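Local coordinates for ESX-5 secretion-associated protein EspG5 (Mycobacterium marinum, PDB 6VJ5), which acts as a specific chaperone for cognate PE/PPE proteins, preventing aggregation of their dimers, and is required for secretion of LipY and PE31/PPE18, at residues Q21-I26 with G60-D65; L33-Y38 with N135-D140; F17-A22 with A54-Q59; P81-V86 with Q125-A130; A152-G157 with A221-Y226. One frame throughout, in Å; residues are numbered along the deposited sequence.

Interaction 1 (Q21-I26 with G60-D65); sequences QALLDI and GIVVGD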
# COMPACT_ATOMS: atom_id res chain seq x y z
N GLN C 21 -2.60 14.53 -5.38
CA GLN C 21 -3.55 13.44 -5.51
C GLN C 21 -4.30 13.22 -4.20
O GLN C 21 -5.52 12.98 -4.20
CB GLN C 21 -2.84 12.16 -5.91
CG GLN C 21 -2.30 12.17 -7.32
CD GLN C 21 -1.52 10.92 -7.63
OE1 GLN C 21 -0.45 10.69 -7.07
NE2 GLN C 21 -2.05 10.09 -8.52
N ALA C 22 -3.59 13.29 -3.07
CA ALA C 22 -4.23 13.11 -1.78
C ALA C 22 -5.18 14.26 -1.47
O ALA C 22 -6.34 14.04 -1.10
CB ALA C 22 -3.17 12.97 -0.69
N LEU C 23 -4.71 15.50 -1.62
CA LEU C 23 -5.55 16.66 -1.35
C LEU C 23 -6.83 16.64 -2.17
O LEU C 23 -7.83 17.24 -1.76
CB LEU C 23 -4.79 17.96 -1.62
CG LEU C 23 -3.56 18.21 -0.76
CD1 LEU C 23 -2.84 19.48 -1.19
CD2 LEU C 23 -3.92 18.28 0.71
N LEU C 24 -6.82 15.98 -3.33
CA LEU C 24 -7.95 15.98 -4.25
C LEU C 24 -8.56 14.60 -4.42
O LEU C 24 -9.35 14.39 -5.35
CB LEU C 24 -7.51 16.54 -5.60
CG LEU C 24 -6.82 17.91 -5.57
CD1 LEU C 24 -5.85 18.04 -6.73
CD2 LEU C 24 -7.84 19.04 -5.60
N ASP C 25 -8.21 13.65 -3.55
CA ASP C 25 -8.77 12.30 -3.55
C ASP C 25 -8.69 11.68 -4.95
O ASP C 25 -9.69 11.20 -5.50
CB ASP C 25 -10.20 12.29 -3.03
CG ASP C 25 -10.77 10.90 -2.90
OD1 ASP C 25 -10.13 10.04 -2.25
OD2 ASP C 25 -11.87 10.65 -3.44
N ILE C 26 -7.49 11.68 -5.51
CA ILE C 26 -7.21 11.03 -6.79
C ILE C 26 -6.41 9.78 -6.50
O ILE C 26 -5.28 9.85 -6.00
CB ILE C 26 -6.47 11.97 -7.75
CG1 ILE C 26 -7.34 13.20 -8.05
CG2 ILE C 26 -6.11 11.24 -9.04
CD1 ILE C 26 -6.56 14.46 -8.38
N GLY C 60 2.16 28.91 -4.67
CA GLY C 60 0.74 29.12 -4.84
C GLY C 60 -0.04 27.92 -5.32
O GLY C 60 -1.26 28.02 -5.49
N ILE C 61 0.63 26.79 -5.55
CA ILE C 61 -0.06 25.59 -6.01
C ILE C 61 -1.12 25.17 -5.00
O ILE C 61 -2.22 24.74 -5.36
CB ILE C 61 0.95 24.46 -6.27
CG1 ILE C 61 2.01 24.92 -7.27
CG2 ILE C 61 0.24 23.21 -6.76
CD1 ILE C 61 3.15 23.94 -7.44
N VAL C 62 -0.79 25.26 -3.71
CA VAL C 62 -1.72 24.96 -2.63
C VAL C 62 -1.86 26.22 -1.79
O VAL C 62 -0.86 26.73 -1.26
CB VAL C 62 -1.24 23.78 -1.77
CG1 VAL C 62 -2.08 23.68 -0.51
CG2 VAL C 62 -1.32 22.49 -2.57
N VAL C 63 -3.08 26.73 -1.69
CA VAL C 63 -3.39 27.88 -0.85
C VAL C 63 -4.00 27.34 0.43
O VAL C 63 -5.12 26.81 0.42
CB VAL C 63 -4.32 28.87 -1.57
CG1 VAL C 63 -4.26 30.23 -0.89
CG2 VAL C 63 -3.96 28.96 -3.04
N GLY C 64 -3.27 27.46 1.53
CA GLY C 64 -3.69 26.86 2.78
C GLY C 64 -3.78 25.35 2.67
O GLY C 64 -2.76 24.66 2.73
N ASP C 65 -5.00 24.84 2.52
CA ASP C 65 -5.22 23.41 2.30
C ASP C 65 -5.98 23.15 1.00
O ASP C 65 -6.33 22.00 0.72
CB ASP C 65 -5.99 22.81 3.48
CG ASP C 65 -5.17 22.78 4.75
OD1 ASP C 65 -3.96 22.49 4.67
OD2 ASP C 65 -5.73 23.06 5.83

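Interaction 2 (L33-Y38 with N135-D140); sequences LRCRPY and NDITVD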
# COMPACT_ATOMS: atom_id res chain seq x y z
N LEU C 33 3.30 7.73 -15.57
CA LEU C 33 3.92 8.71 -14.69
C LEU C 33 4.52 8.08 -13.45
O LEU C 33 5.28 8.74 -12.73
CB LEU C 33 2.89 9.76 -14.28
CG LEU C 33 2.37 10.62 -15.43
CD1 LEU C 33 1.04 11.23 -15.08
CD2 LEU C 33 3.40 11.69 -15.76
N ARG C 34 4.17 6.82 -13.17
CA ARG C 34 4.79 6.03 -12.11
C ARG C 34 4.85 6.81 -10.80
O ARG C 34 5.90 6.95 -10.17
CB ARG C 34 6.17 5.56 -12.54
CG ARG C 34 6.74 4.43 -11.71
CD ARG C 34 8.00 3.86 -12.35
NE ARG C 34 7.71 2.89 -13.40
CZ ARG C 34 8.64 2.16 -14.01
NH1 ARG C 34 9.91 2.31 -13.67
NH2 ARG C 34 8.31 1.29 -14.95
N CYS C 35 3.70 7.32 -10.37
CA CYS C 35 3.61 7.97 -9.07
C CYS C 35 3.16 6.97 -8.02
O CYS C 35 2.68 5.87 -8.32
CB CYS C 35 2.65 9.14 -9.13
SG CYS C 35 3.22 10.47 -10.20
N ARG C 36 3.34 7.35 -6.76
CA ARG C 36 2.83 6.52 -5.67
C ARG C 36 1.31 6.53 -5.73
O ARG C 36 0.71 7.60 -5.94
CB ARG C 36 3.32 7.03 -4.32
CG ARG C 36 3.99 5.95 -3.47
CD ARG C 36 4.19 6.42 -2.03
NE ARG C 36 4.86 7.72 -1.96
CZ ARG C 36 4.85 8.51 -0.89
NH1 ARG C 36 5.48 9.67 -0.91
NH2 ARG C 36 4.20 8.13 0.21
N PRO C 37 0.65 5.38 -5.61
CA PRO C 37 -0.81 5.41 -5.50
C PRO C 37 -1.22 6.06 -4.19
O PRO C 37 -0.50 6.00 -3.19
CB PRO C 37 -1.21 3.93 -5.55
CG PRO C 37 0.00 3.20 -5.06
CD PRO C 37 1.20 4.02 -5.47
N TYR C 38 -2.37 6.73 -4.22
CA TYR C 38 -2.94 7.34 -3.02
C TYR C 38 -4.08 6.47 -2.53
O TYR C 38 -4.93 6.04 -3.32
CB TYR C 38 -3.44 8.76 -3.28
CG TYR C 38 -4.32 9.26 -2.16
CD1 TYR C 38 -3.80 9.53 -0.90
CD2 TYR C 38 -5.68 9.46 -2.36
CE1 TYR C 38 -4.61 9.98 0.13
CE2 TYR C 38 -6.50 9.92 -1.33
CZ TYR C 38 -5.96 10.17 -0.09
OH TYR C 38 -6.76 10.63 0.92
N ASN C 135 12.72 12.78 -11.60
CA ASN C 135 11.71 12.68 -10.55
C ASN C 135 10.81 13.90 -10.51
O ASN C 135 10.18 14.17 -9.49
CB ASN C 135 12.41 12.44 -9.21
CG ASN C 135 13.01 11.04 -9.12
OD1 ASN C 135 12.48 10.10 -9.72
ND2 ASN C 135 14.11 10.91 -8.41
N ASP C 136 10.70 14.61 -11.63
CA ASP C 136 9.87 15.79 -11.75
C ASP C 136 8.77 15.55 -12.77
O ASP C 136 8.99 14.91 -13.80
CB ASP C 136 10.73 16.99 -12.16
CG ASP C 136 11.70 17.39 -11.07
OD1 ASP C 136 11.24 17.69 -9.95
OD2 ASP C 136 12.92 17.38 -11.32
N ILE C 137 7.59 16.06 -12.45
CA ILE C 137 6.43 16.00 -13.33
C ILE C 137 5.96 17.42 -13.58
O ILE C 137 5.93 18.25 -12.65
CB ILE C 137 5.30 15.14 -12.71
CG1 ILE C 137 5.77 13.69 -12.53
CG2 ILE C 137 4.07 15.18 -13.60
CD1 ILE C 137 5.01 12.90 -11.47
N THR C 138 5.62 17.72 -14.83
CA THR C 138 5.16 19.04 -15.25
C THR C 138 3.75 18.88 -15.80
O THR C 138 3.53 18.08 -16.72
CB THR C 138 6.08 19.64 -16.31
OG1 THR C 138 7.32 20.04 -15.70
CG2 THR C 138 5.43 20.86 -16.97
N VAL C 139 2.80 19.63 -15.24
CA VAL C 139 1.40 19.57 -15.65
C VAL C 139 1.03 20.91 -16.27
O VAL C 139 1.44 21.97 -15.79
CB VAL C 139 0.48 19.24 -14.46
CG1 VAL C 139 -0.97 19.14 -14.91
CG2 VAL C 139 0.93 17.95 -13.78
N ASP C 140 0.23 20.86 -17.34
CA ASP C 140 -0.15 22.06 -18.07
C ASP C 140 -1.21 21.68 -19.10
O ASP C 140 -1.41 20.50 -19.39
CB ASP C 140 1.06 22.70 -18.75
CG ASP C 140 0.75 24.08 -19.33
OD1 ASP C 140 -0.41 24.30 -19.73
OD2 ASP C 140 1.66 24.93 -19.39

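Interaction 3 (F17-A22 with A54-Q59); sequences FWMLQA and AVMREQ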
# COMPACT_ATOMS: atom_id res chain seq x y z
N PHE C 17 3.58 15.49 -6.35
CA PHE C 17 2.47 15.07 -7.19
C PHE C 17 1.54 14.12 -6.44
O PHE C 17 0.33 14.12 -6.68
CB PHE C 17 2.97 14.40 -8.46
CG PHE C 17 1.91 14.22 -9.50
CD1 PHE C 17 1.04 13.14 -9.44
CD2 PHE C 17 1.77 15.13 -10.53
CE1 PHE C 17 0.05 12.98 -10.39
CE2 PHE C 17 0.78 14.97 -11.48
CZ PHE C 17 -0.08 13.89 -11.41
N TRP C 18 2.10 13.30 -5.56
CA TRP C 18 1.28 12.38 -4.78
C TRP C 18 0.44 13.11 -3.74
O TRP C 18 -0.69 12.71 -3.47
CB TRP C 18 2.17 11.33 -4.13
CG TRP C 18 1.51 10.51 -3.07
CD1 TRP C 18 0.74 9.40 -3.24
CD2 TRP C 18 1.59 10.73 -1.66
NE1 TRP C 18 0.33 8.91 -2.03
CE2 TRP C 18 0.83 9.71 -1.04
CE3 TRP C 18 2.21 11.69 -0.86
CZ2 TRP C 18 0.69 9.63 0.34
CZ3 TRP C 18 2.07 11.60 0.51
CH2 TRP C 18 1.32 10.58 1.09
N MET C 19 0.97 14.19 -3.16
CA MET C 19 0.18 14.95 -2.20
C MET C 19 -1.01 15.63 -2.86
O MET C 19 -2.12 15.60 -2.32
CB MET C 19 1.08 15.97 -1.50
CG MET C 19 2.37 15.35 -1.01
SD MET C 19 3.10 16.16 0.42
CE MET C 19 3.30 17.82 -0.22
N LEU C 20 -0.81 16.22 -4.04
CA LEU C 20 -1.94 16.79 -4.76
C LEU C 20 -3.01 15.74 -5.00
O LEU C 20 -4.21 16.01 -4.83
CB LEU C 20 -1.47 17.39 -6.08
CG LEU C 20 -0.32 18.40 -5.93
CD1 LEU C 20 0.22 18.80 -7.29
CD2 LEU C 20 -0.79 19.62 -5.16
N GLN C 21 -2.60 14.53 -5.38
CA GLN C 21 -3.55 13.44 -5.51
C GLN C 21 -4.30 13.22 -4.20
O GLN C 21 -5.52 12.98 -4.20
CB GLN C 21 -2.84 12.16 -5.91
CG GLN C 21 -2.30 12.17 -7.32
CD GLN C 21 -1.52 10.92 -7.63
OE1 GLN C 21 -0.45 10.69 -7.07
NE2 GLN C 21 -2.05 10.09 -8.52
N ALA C 22 -3.59 13.29 -3.07
CA ALA C 22 -4.23 13.11 -1.78
C ALA C 22 -5.18 14.26 -1.47
O ALA C 22 -6.34 14.04 -1.10
CB ALA C 22 -3.17 12.97 -0.69
N ALA C 54 5.04 22.66 2.17
CA ALA C 54 5.36 24.07 2.27
C ALA C 54 5.99 24.60 0.99
O ALA C 54 5.84 25.79 0.67
CB ALA C 54 6.30 24.31 3.46
N VAL C 55 6.70 23.75 0.25
CA VAL C 55 7.28 24.18 -1.02
C VAL C 55 6.18 24.50 -2.02
O VAL C 55 6.27 25.49 -2.76
CB VAL C 55 8.24 23.09 -1.55
CG1 VAL C 55 8.74 23.46 -2.94
CG2 VAL C 55 9.39 22.89 -0.58
N MET C 56 5.12 23.69 -2.04
CA MET C 56 4.00 23.97 -2.93
C MET C 56 3.14 25.12 -2.44
O MET C 56 2.44 25.74 -3.24
CB MET C 56 3.14 22.71 -3.10
CG MET C 56 3.85 21.57 -3.80
SD MET C 56 2.75 20.41 -4.64
CE MET C 56 2.35 19.27 -3.31
N ARG C 57 3.18 25.43 -1.13
CA ARG C 57 2.45 26.59 -0.64
C ARG C 57 3.10 27.89 -1.09
O ARG C 57 2.41 28.91 -1.24
CB ARG C 57 2.37 26.56 0.89
CG ARG C 57 1.46 25.49 1.46
CD ARG C 57 1.22 25.69 2.95
NE ARG C 57 0.29 24.69 3.48
CZ ARG C 57 0.66 23.58 4.12
NH1 ARG C 57 1.94 23.32 4.32
NH2 ARG C 57 -0.27 22.74 4.56
N GLU C 58 4.41 27.88 -1.31
CA GLU C 58 5.10 29.10 -1.73
C GLU C 58 4.85 29.40 -3.20
O GLU C 58 4.73 30.57 -3.58
CB GLU C 58 6.60 28.96 -1.46
CG GLU C 58 6.94 28.88 0.01
CD GLU C 58 8.41 28.69 0.27
OE1 GLU C 58 9.15 28.39 -0.70
OE2 GLU C 58 8.84 28.83 1.43
N GLN C 59 4.76 28.37 -4.04
CA GLN C 59 4.46 28.56 -5.45
C GLN C 59 2.99 28.87 -5.71
O GLN C 59 2.61 29.08 -6.86
CB GLN C 59 4.86 27.32 -6.25
CG GLN C 59 6.34 27.01 -6.23
CD GLN C 59 7.19 28.19 -6.65
OE1 GLN C 59 7.80 28.86 -5.82
NE2 GLN C 59 7.23 28.46 -7.95

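Interaction 4 (P81-V86 with Q125-A130); sequences PDLEVV and QHWVSA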
# COMPACT_ATOMS: atom_id res chain seq x y z
N PRO C 81 -9.76 10.61 -17.31
CA PRO C 81 -9.84 11.02 -18.72
C PRO C 81 -10.71 10.08 -19.53
O PRO C 81 -10.88 8.90 -19.20
CB PRO C 81 -8.38 10.95 -19.18
CG PRO C 81 -7.81 9.81 -18.36
CD PRO C 81 -8.52 9.88 -17.01
N ASP C 82 -11.30 10.64 -20.59
CA ASP C 82 -11.96 9.80 -21.58
C ASP C 82 -10.95 9.19 -22.54
O ASP C 82 -11.17 8.09 -23.07
CB ASP C 82 -13.00 10.62 -22.35
CG ASP C 82 -14.01 11.30 -21.44
OD1 ASP C 82 -14.58 10.63 -20.55
OD2 ASP C 82 -14.24 12.51 -21.63
N LEU C 83 -9.84 9.87 -22.76
CA LEU C 83 -8.81 9.46 -23.70
C LEU C 83 -7.45 9.78 -23.11
O LEU C 83 -7.25 10.85 -22.52
CB LEU C 83 -8.97 10.16 -25.04
CG LEU C 83 -7.96 9.83 -26.13
CD1 LEU C 83 -8.10 8.38 -26.58
CD2 LEU C 83 -8.14 10.78 -27.31
N GLU C 84 -6.52 8.84 -23.25
CA GLU C 84 -5.13 9.04 -22.87
C GLU C 84 -4.24 8.64 -24.04
O GLU C 84 -4.38 7.54 -24.57
CB GLU C 84 -4.75 8.23 -21.63
CG GLU C 84 -4.71 9.05 -20.34
CD GLU C 84 -4.72 8.18 -19.10
OE1 GLU C 84 -5.09 6.99 -19.20
OE2 GLU C 84 -4.35 8.69 -18.02
N VAL C 85 -3.37 9.56 -24.45
CA VAL C 85 -2.35 9.30 -25.46
C VAL C 85 -1.01 9.36 -24.75
O VAL C 85 -0.71 10.34 -24.05
CB VAL C 85 -2.41 10.32 -26.61
CG1 VAL C 85 -1.26 10.11 -27.57
CG2 VAL C 85 -3.74 10.21 -27.34
N VAL C 86 -0.20 8.32 -24.91
CA VAL C 86 1.06 8.19 -24.21
C VAL C 86 2.20 8.16 -25.22
O VAL C 86 2.06 7.58 -26.30
CB VAL C 86 1.10 6.93 -23.32
CG1 VAL C 86 2.52 6.65 -22.86
CG2 VAL C 86 0.15 7.09 -22.14
N GLN C 125 -13.41 18.43 -23.75
CA GLN C 125 -12.52 19.14 -24.66
C GLN C 125 -11.31 19.72 -23.94
O GLN C 125 -10.56 20.51 -24.53
CB GLN C 125 -13.28 20.26 -25.39
CG GLN C 125 -14.48 19.79 -26.21
CD GLN C 125 -15.79 19.89 -25.44
OE1 GLN C 125 -16.50 18.90 -25.28
NE2 GLN C 125 -16.11 21.09 -24.98
N HIS C 126 -11.13 19.38 -22.67
CA HIS C 126 -10.00 19.86 -21.88
C HIS C 126 -8.83 18.91 -22.08
O HIS C 126 -8.88 17.75 -21.65
CB HIS C 126 -10.40 19.96 -20.41
CG HIS C 126 -9.46 20.78 -19.58
ND1 HIS C 126 -9.68 21.04 -18.25
CD2 HIS C 126 -8.29 21.38 -19.90
CE1 HIS C 126 -8.69 21.77 -17.78
NE2 HIS C 126 -7.83 21.99 -18.76
N TRP C 127 -7.78 19.39 -22.75
CA TRP C 127 -6.57 18.61 -23.01
C TRP C 127 -5.48 19.06 -22.05
O TRP C 127 -5.13 20.24 -22.01
CB TRP C 127 -6.10 18.76 -24.45
CG TRP C 127 -6.75 17.82 -25.42
CD1 TRP C 127 -7.84 18.06 -26.20
CD2 TRP C 127 -6.34 16.48 -25.71
NE1 TRP C 127 -8.14 16.96 -26.96
CE2 TRP C 127 -7.23 15.97 -26.68
CE3 TRP C 127 -5.31 15.65 -25.26
CZ2 TRP C 127 -7.13 14.68 -27.19
CZ3 TRP C 127 -5.20 14.37 -25.77
CH2 TRP C 127 -6.11 13.90 -26.73
N VAL C 128 -4.93 18.11 -21.29
CA VAL C 128 -3.91 18.39 -20.28
C VAL C 128 -2.67 17.55 -20.58
O VAL C 128 -2.76 16.44 -21.11
CB VAL C 128 -4.44 18.11 -18.86
CG1 VAL C 128 -3.33 18.18 -17.83
CG2 VAL C 128 -5.57 19.09 -18.51
N SER C 129 -1.51 18.10 -20.24
CA SER C 129 -0.22 17.46 -20.48
C SER C 129 0.44 17.12 -19.15
O SER C 129 0.51 17.97 -18.26
CB SER C 129 0.70 18.36 -21.30
OG SER C 129 1.53 19.16 -20.46
N ALA C 130 0.93 15.89 -19.03
CA ALA C 130 1.74 15.47 -17.89
C ALA C 130 3.02 14.85 -18.43
O ALA C 130 2.97 13.86 -19.16
CB ALA C 130 0.98 14.48 -17.00

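Interaction 5 (A152-G157 with A221-Y226); sequences ALVIDG and AEVAVY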
# COMPACT_ATOMS: atom_id res chain seq x y z
N ALA C 152 2.94 16.14 -34.40
CA ALA C 152 3.92 17.22 -34.30
C ALA C 152 4.52 17.29 -32.91
O ALA C 152 5.72 17.54 -32.75
CB ALA C 152 3.27 18.55 -34.67
N LEU C 153 3.70 17.07 -31.88
CA LEU C 153 4.21 17.15 -30.51
C LEU C 153 5.20 16.03 -30.23
O LEU C 153 6.21 16.24 -29.54
CB LEU C 153 3.05 17.09 -29.52
CG LEU C 153 2.10 18.29 -29.53
CD1 LEU C 153 0.91 18.01 -28.62
CD2 LEU C 153 2.81 19.56 -29.10
N VAL C 154 4.93 14.83 -30.74
CA VAL C 154 5.87 13.72 -30.55
C VAL C 154 7.19 14.03 -31.25
O VAL C 154 8.27 13.91 -30.67
CB VAL C 154 5.27 12.40 -31.06
CG1 VAL C 154 6.27 11.27 -30.88
CG2 VAL C 154 3.97 12.10 -30.34
N ILE C 155 7.11 14.44 -32.52
CA ILE C 155 8.32 14.73 -33.30
C ILE C 155 9.16 15.79 -32.59
O ILE C 155 10.38 15.65 -32.45
CB ILE C 155 7.95 15.16 -34.73
CG1 ILE C 155 7.27 14.01 -35.48
CG2 ILE C 155 9.19 15.65 -35.46
CD1 ILE C 155 6.58 14.45 -36.76
N ASP C 156 8.51 16.88 -32.16
CA ASP C 156 9.25 17.93 -31.47
C ASP C 156 9.97 17.39 -30.24
O ASP C 156 11.12 17.75 -29.98
CB ASP C 156 8.30 19.07 -31.09
CG ASP C 156 8.32 20.20 -32.09
OD1 ASP C 156 8.87 20.02 -33.20
OD2 ASP C 156 7.80 21.29 -31.77
N GLY C 157 9.31 16.52 -29.48
CA GLY C 157 9.97 15.92 -28.34
C GLY C 157 11.13 15.02 -28.75
O GLY C 157 12.16 14.97 -28.07
N ALA C 221 17.92 7.20 -30.39
CA ALA C 221 16.74 7.67 -29.68
C ALA C 221 15.55 6.89 -30.21
O ALA C 221 15.50 6.56 -31.39
CB ALA C 221 16.53 9.17 -29.89
N GLU C 222 14.61 6.58 -29.32
CA GLU C 222 13.38 5.91 -29.72
C GLU C 222 12.18 6.60 -29.09
O GLU C 222 12.29 7.29 -28.08
CB GLU C 222 13.35 4.43 -29.31
CG GLU C 222 14.67 3.69 -29.33
CD GLU C 222 14.48 2.19 -29.15
OE1 GLU C 222 13.75 1.58 -29.96
OE2 GLU C 222 15.05 1.63 -28.19
N VAL C 223 11.01 6.37 -29.70
CA VAL C 223 9.74 6.81 -29.14
C VAL C 223 8.71 5.70 -29.35
O VAL C 223 8.66 5.08 -30.41
CB VAL C 223 9.25 8.12 -29.79
CG1 VAL C 223 7.94 8.57 -29.17
CG2 VAL C 223 10.31 9.19 -29.65
N ALA C 224 7.92 5.45 -28.32
CA ALA C 224 6.76 4.56 -28.40
C ALA C 224 5.52 5.40 -28.11
O ALA C 224 5.50 6.16 -27.14
CB ALA C 224 6.88 3.40 -27.41
N VAL C 225 4.50 5.27 -28.95
CA VAL C 225 3.29 6.08 -28.84
C VAL C 225 2.08 5.15 -28.91
O VAL C 225 1.97 4.34 -29.83
CB VAL C 225 3.22 7.14 -29.95
CG1 VAL C 225 2.00 8.04 -29.74
CG2 VAL C 225 4.50 7.96 -29.99
N TYR C 226 1.18 5.29 -27.94
CA TYR C 226 -0.03 4.49 -27.89
C TYR C 226 -1.08 5.26 -27.10
O TYR C 226 -0.81 6.31 -26.52
CB TYR C 226 0.23 3.12 -27.28
CG TYR C 226 0.84 3.18 -25.90
CD1 TYR C 226 2.20 3.42 -25.73
CD2 TYR C 226 0.06 3.00 -24.76
CE1 TYR C 226 2.77 3.48 -24.47
CE2 TYR C 226 0.62 3.06 -23.50
CZ TYR C 226 1.97 3.30 -23.36
OH TYR C 226 2.54 3.36 -22.11

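Interaction 1 (Q21-I26 with G60-D65)
Leu-23 runs out straight beyond CG: CG lies beside the backbone N (chi1 -62°) and chi2 of 176° then sets CD1 anti to CA, so this methyl leads. Val-62 answers with CG2, the branch placed anti to its carbonyl carbon. The two side chains reach toward each other tip to tip, and Leu-23 CD1 meets Val-62 CG2 at 3.6 Å. Leucine's long branched side chain lets the helix reach the strand, while the short beta-branched valine suits the extended backbone of strand 62-63. Both segments include a helix end. After helix 14-23, Asp-25 with positive phi is the C-prime residue of a Schellman motif, with Ile-26 N bonded to Gln-21 O at 2.7 Å. Gly-60 closes helix 51-58 in the same way, its phi of 77° being one that glycine adopts without strain. Strands 62-63 and 66-67 form a small antiparallel pair, and Val-67 of the second strand touches both Leu-23 and Val-62. No hydrogen bond or charge joins the two segments. Cohesion here therefore comes from dispersion and burial of methyl groups, which fixes proximity without demanding a precise direction.

Interaction 2 (L33-Y38 with N135-D140)
Leu-33 opens the segment by extending CD2 to the CG2 branch of Ile-137, 4.2 Å away, a loose methyl contact. Arg-34 follows with positive phi and directs its long side chain away from the strand, so its guanidinium stays clear of the apolar meeting; NH1 instead bonds to the backbone oxygens of Gly-97 and Asp-110. The chain then returns to the strand at Cys-35, whose SG is anti to the carbonyl carbon (chi1 -65°). There Cys-35 SG meets the other arm of Ile-137, at CD1, at 3.3 Å, tight for sulfur and a methyl. Ile-137 is thus held by both branches: CG2 serves Leu-33, while the longer CG1-CD1 arm, laid beside the backbone N, serves Cys-35. Isoleucine suits the place because it is comfortable in a strand and offers two arms of unequal length, and cysteine is small and apolar enough to pack against its end. Arg-36 makes a salt bridge with Asp-15, and both it and Pro-37 pack on aromatic side chains of another protein chain. Around the buried centre, Phe-17 of helix 14-23 touches both Cys-35 and Ile-137, while Leu-33 rests on Ala-130 of strand 126-133 and Val-119 of strand 115-123. The irregular segment 33-38 is thereby packed beside the face of the large antiparallel sheet, next to helix 14-23.

Interaction 3 (F17-A22 with A54-Q59)
Met-56 has by far the most surface buried here, more than Leu-20 and Met-19 combined, and its thioether end does all the touching. The chain bends at its last torsion (chi3 -86°), which turns CE to lie against both Met-19 and Leu-20. Met-56 CE lies 3.5 Å from Met-19 CE, and 4.0 Å from Met-19 CB, so it meets both the root and the end of the other methionine, itself bent at chi3. On its other partner, Met-56 CE sits 3.7 Å from Leu-20 CD2, while the sulfur approaches the same side chain, Met-56 SD to Leu-20 CD2 at 3.7 Å and Met-56 SD to Leu-20 CG at 3.9 Å. In both pairs the side chains cross obliquely. This is apolar packing between helix 14-23 and helix 51-58, with one long side chain bridging two consecutive residues of the facing helix. Methionine suits such a place: its unbranched chain spans the distance between backbones, and its flexible thioether can fold to match what it meets. Leucine's branched end offers Met-56 a broad apolar surface. Further around, Val-12 of strand 10-13 touches Met-56, and Met-75 of helix 69-79 touches Leu-20. The backbone of Met-56 is also hydrogen-bonded to Val-62.

Interaction 4 (P81-V86 with Q125-A130)
Asp-82 OD2, just ahead of the Leu-83 that packs on Trp-127, accepts a hydrogen bond from the backbone N of Gly-124 and has a long, weak ion pair with Arg-122 NH2. The short acidic side chain suits this corner, where the neighbouring strand turns. Asp-82 and Leu-83 both face Arg-122, forming a classic beta bulge at the start of strand 83-91. From there Leu-83 sends its side chain out with CG anti to the backbone N (chi1 -180°). Leu-83 CD2 approaches the six-membered ring of Trp-127 at a slant, 3.8 Å from CH2 and 4.0 Å from CZ2. Two residues on and on the same side of its strand, a looser touch is added: Val-85 CG2 comes to the edge of the Trp-127 ring, near its plane, 4.4 Å from CH2. Tryptophan suits the position because its long, flat side chain spans the distance, and leucine and valine offer methyls to its six-membered ring. Strands 83-91 and 126-133 are not direct neighbours: strand 115-123 runs between them, and Trp-127 lies across it, touching Leu-120 and Arg-122. Leu-289 and Trp-294, near the C terminus, also touch Leu-83. The contact thus joins next-but-one strands over one face of the large antiparallel sheet of this EspG-family chaperone, with the classic bulge at the edge of the packing.

Interaction 5 (A152-G157 with A221-Y226)
Apolar packing carries the whole contact, and Val-154 is its pivot. The CG1 branch, anti to the backbone N (chi1 179°), comes down from the helix between two valines of the strand. Val-154 CG1 lies 3.6 Å from Val-223 CG1 and 3.9 Å from Val-225 CG2. The second branch takes a lesser part, with Val-154 CG2 at 4.2 Å from Val-225 CG2. The two pairs differ in approach: Val-154 and Val-225 reach toward each other tip to tip, whereas Val-154 meets Val-223 at a slant. Valine suits all three places, since it is compact enough for a helix to sit close to a sheet and beta-branched, as extended strands readily accept. Helix 147-159 here lies on one face of the large antiparallel sheet, and the alternation of strand 221-231 turns Val-223 and Val-225 to it. Leu-158 of the same helix extends the packing to Ala-221 and Val-223. No backbone hydrogen bond joins the two segments: within the helix Asp-156 N bonds to Ala-152 O at 2.9 Å, while the strand bonds to 83-91 and 234-247 on its two flanks. Polar side chains belong to the other face, where Glu-222 forms a salt bridge with Lys-245 and Tyr-226 OH bonds to Glu-32. On that face Ala-224 and Tyr-226 pack against polar side chains of another protein chain.

From the N terminus, interactions 3 and 1 start from overlapping parts of helix 14-23, and interaction 2 opens soon after, at 33-38. Interaction 3 closes at 54-59 and interaction 1 at 60-65, so both cross interaction 2, which stays open until strand 136-141. Within that long loop interaction 4 is nested, opening at 81-86 and closing at 125-130. Interaction 5 follows in series, joining 152-157 to 221-226. Interactions 1 and 3 tie together the N-terminal helices and the small hairpin; interactions 2, 4 and 5 reach the large sheet. Neighbouring strands link 2 with 4, and 4 with 5, where Val-86 N lies 2.6 Å from Tyr-226 O.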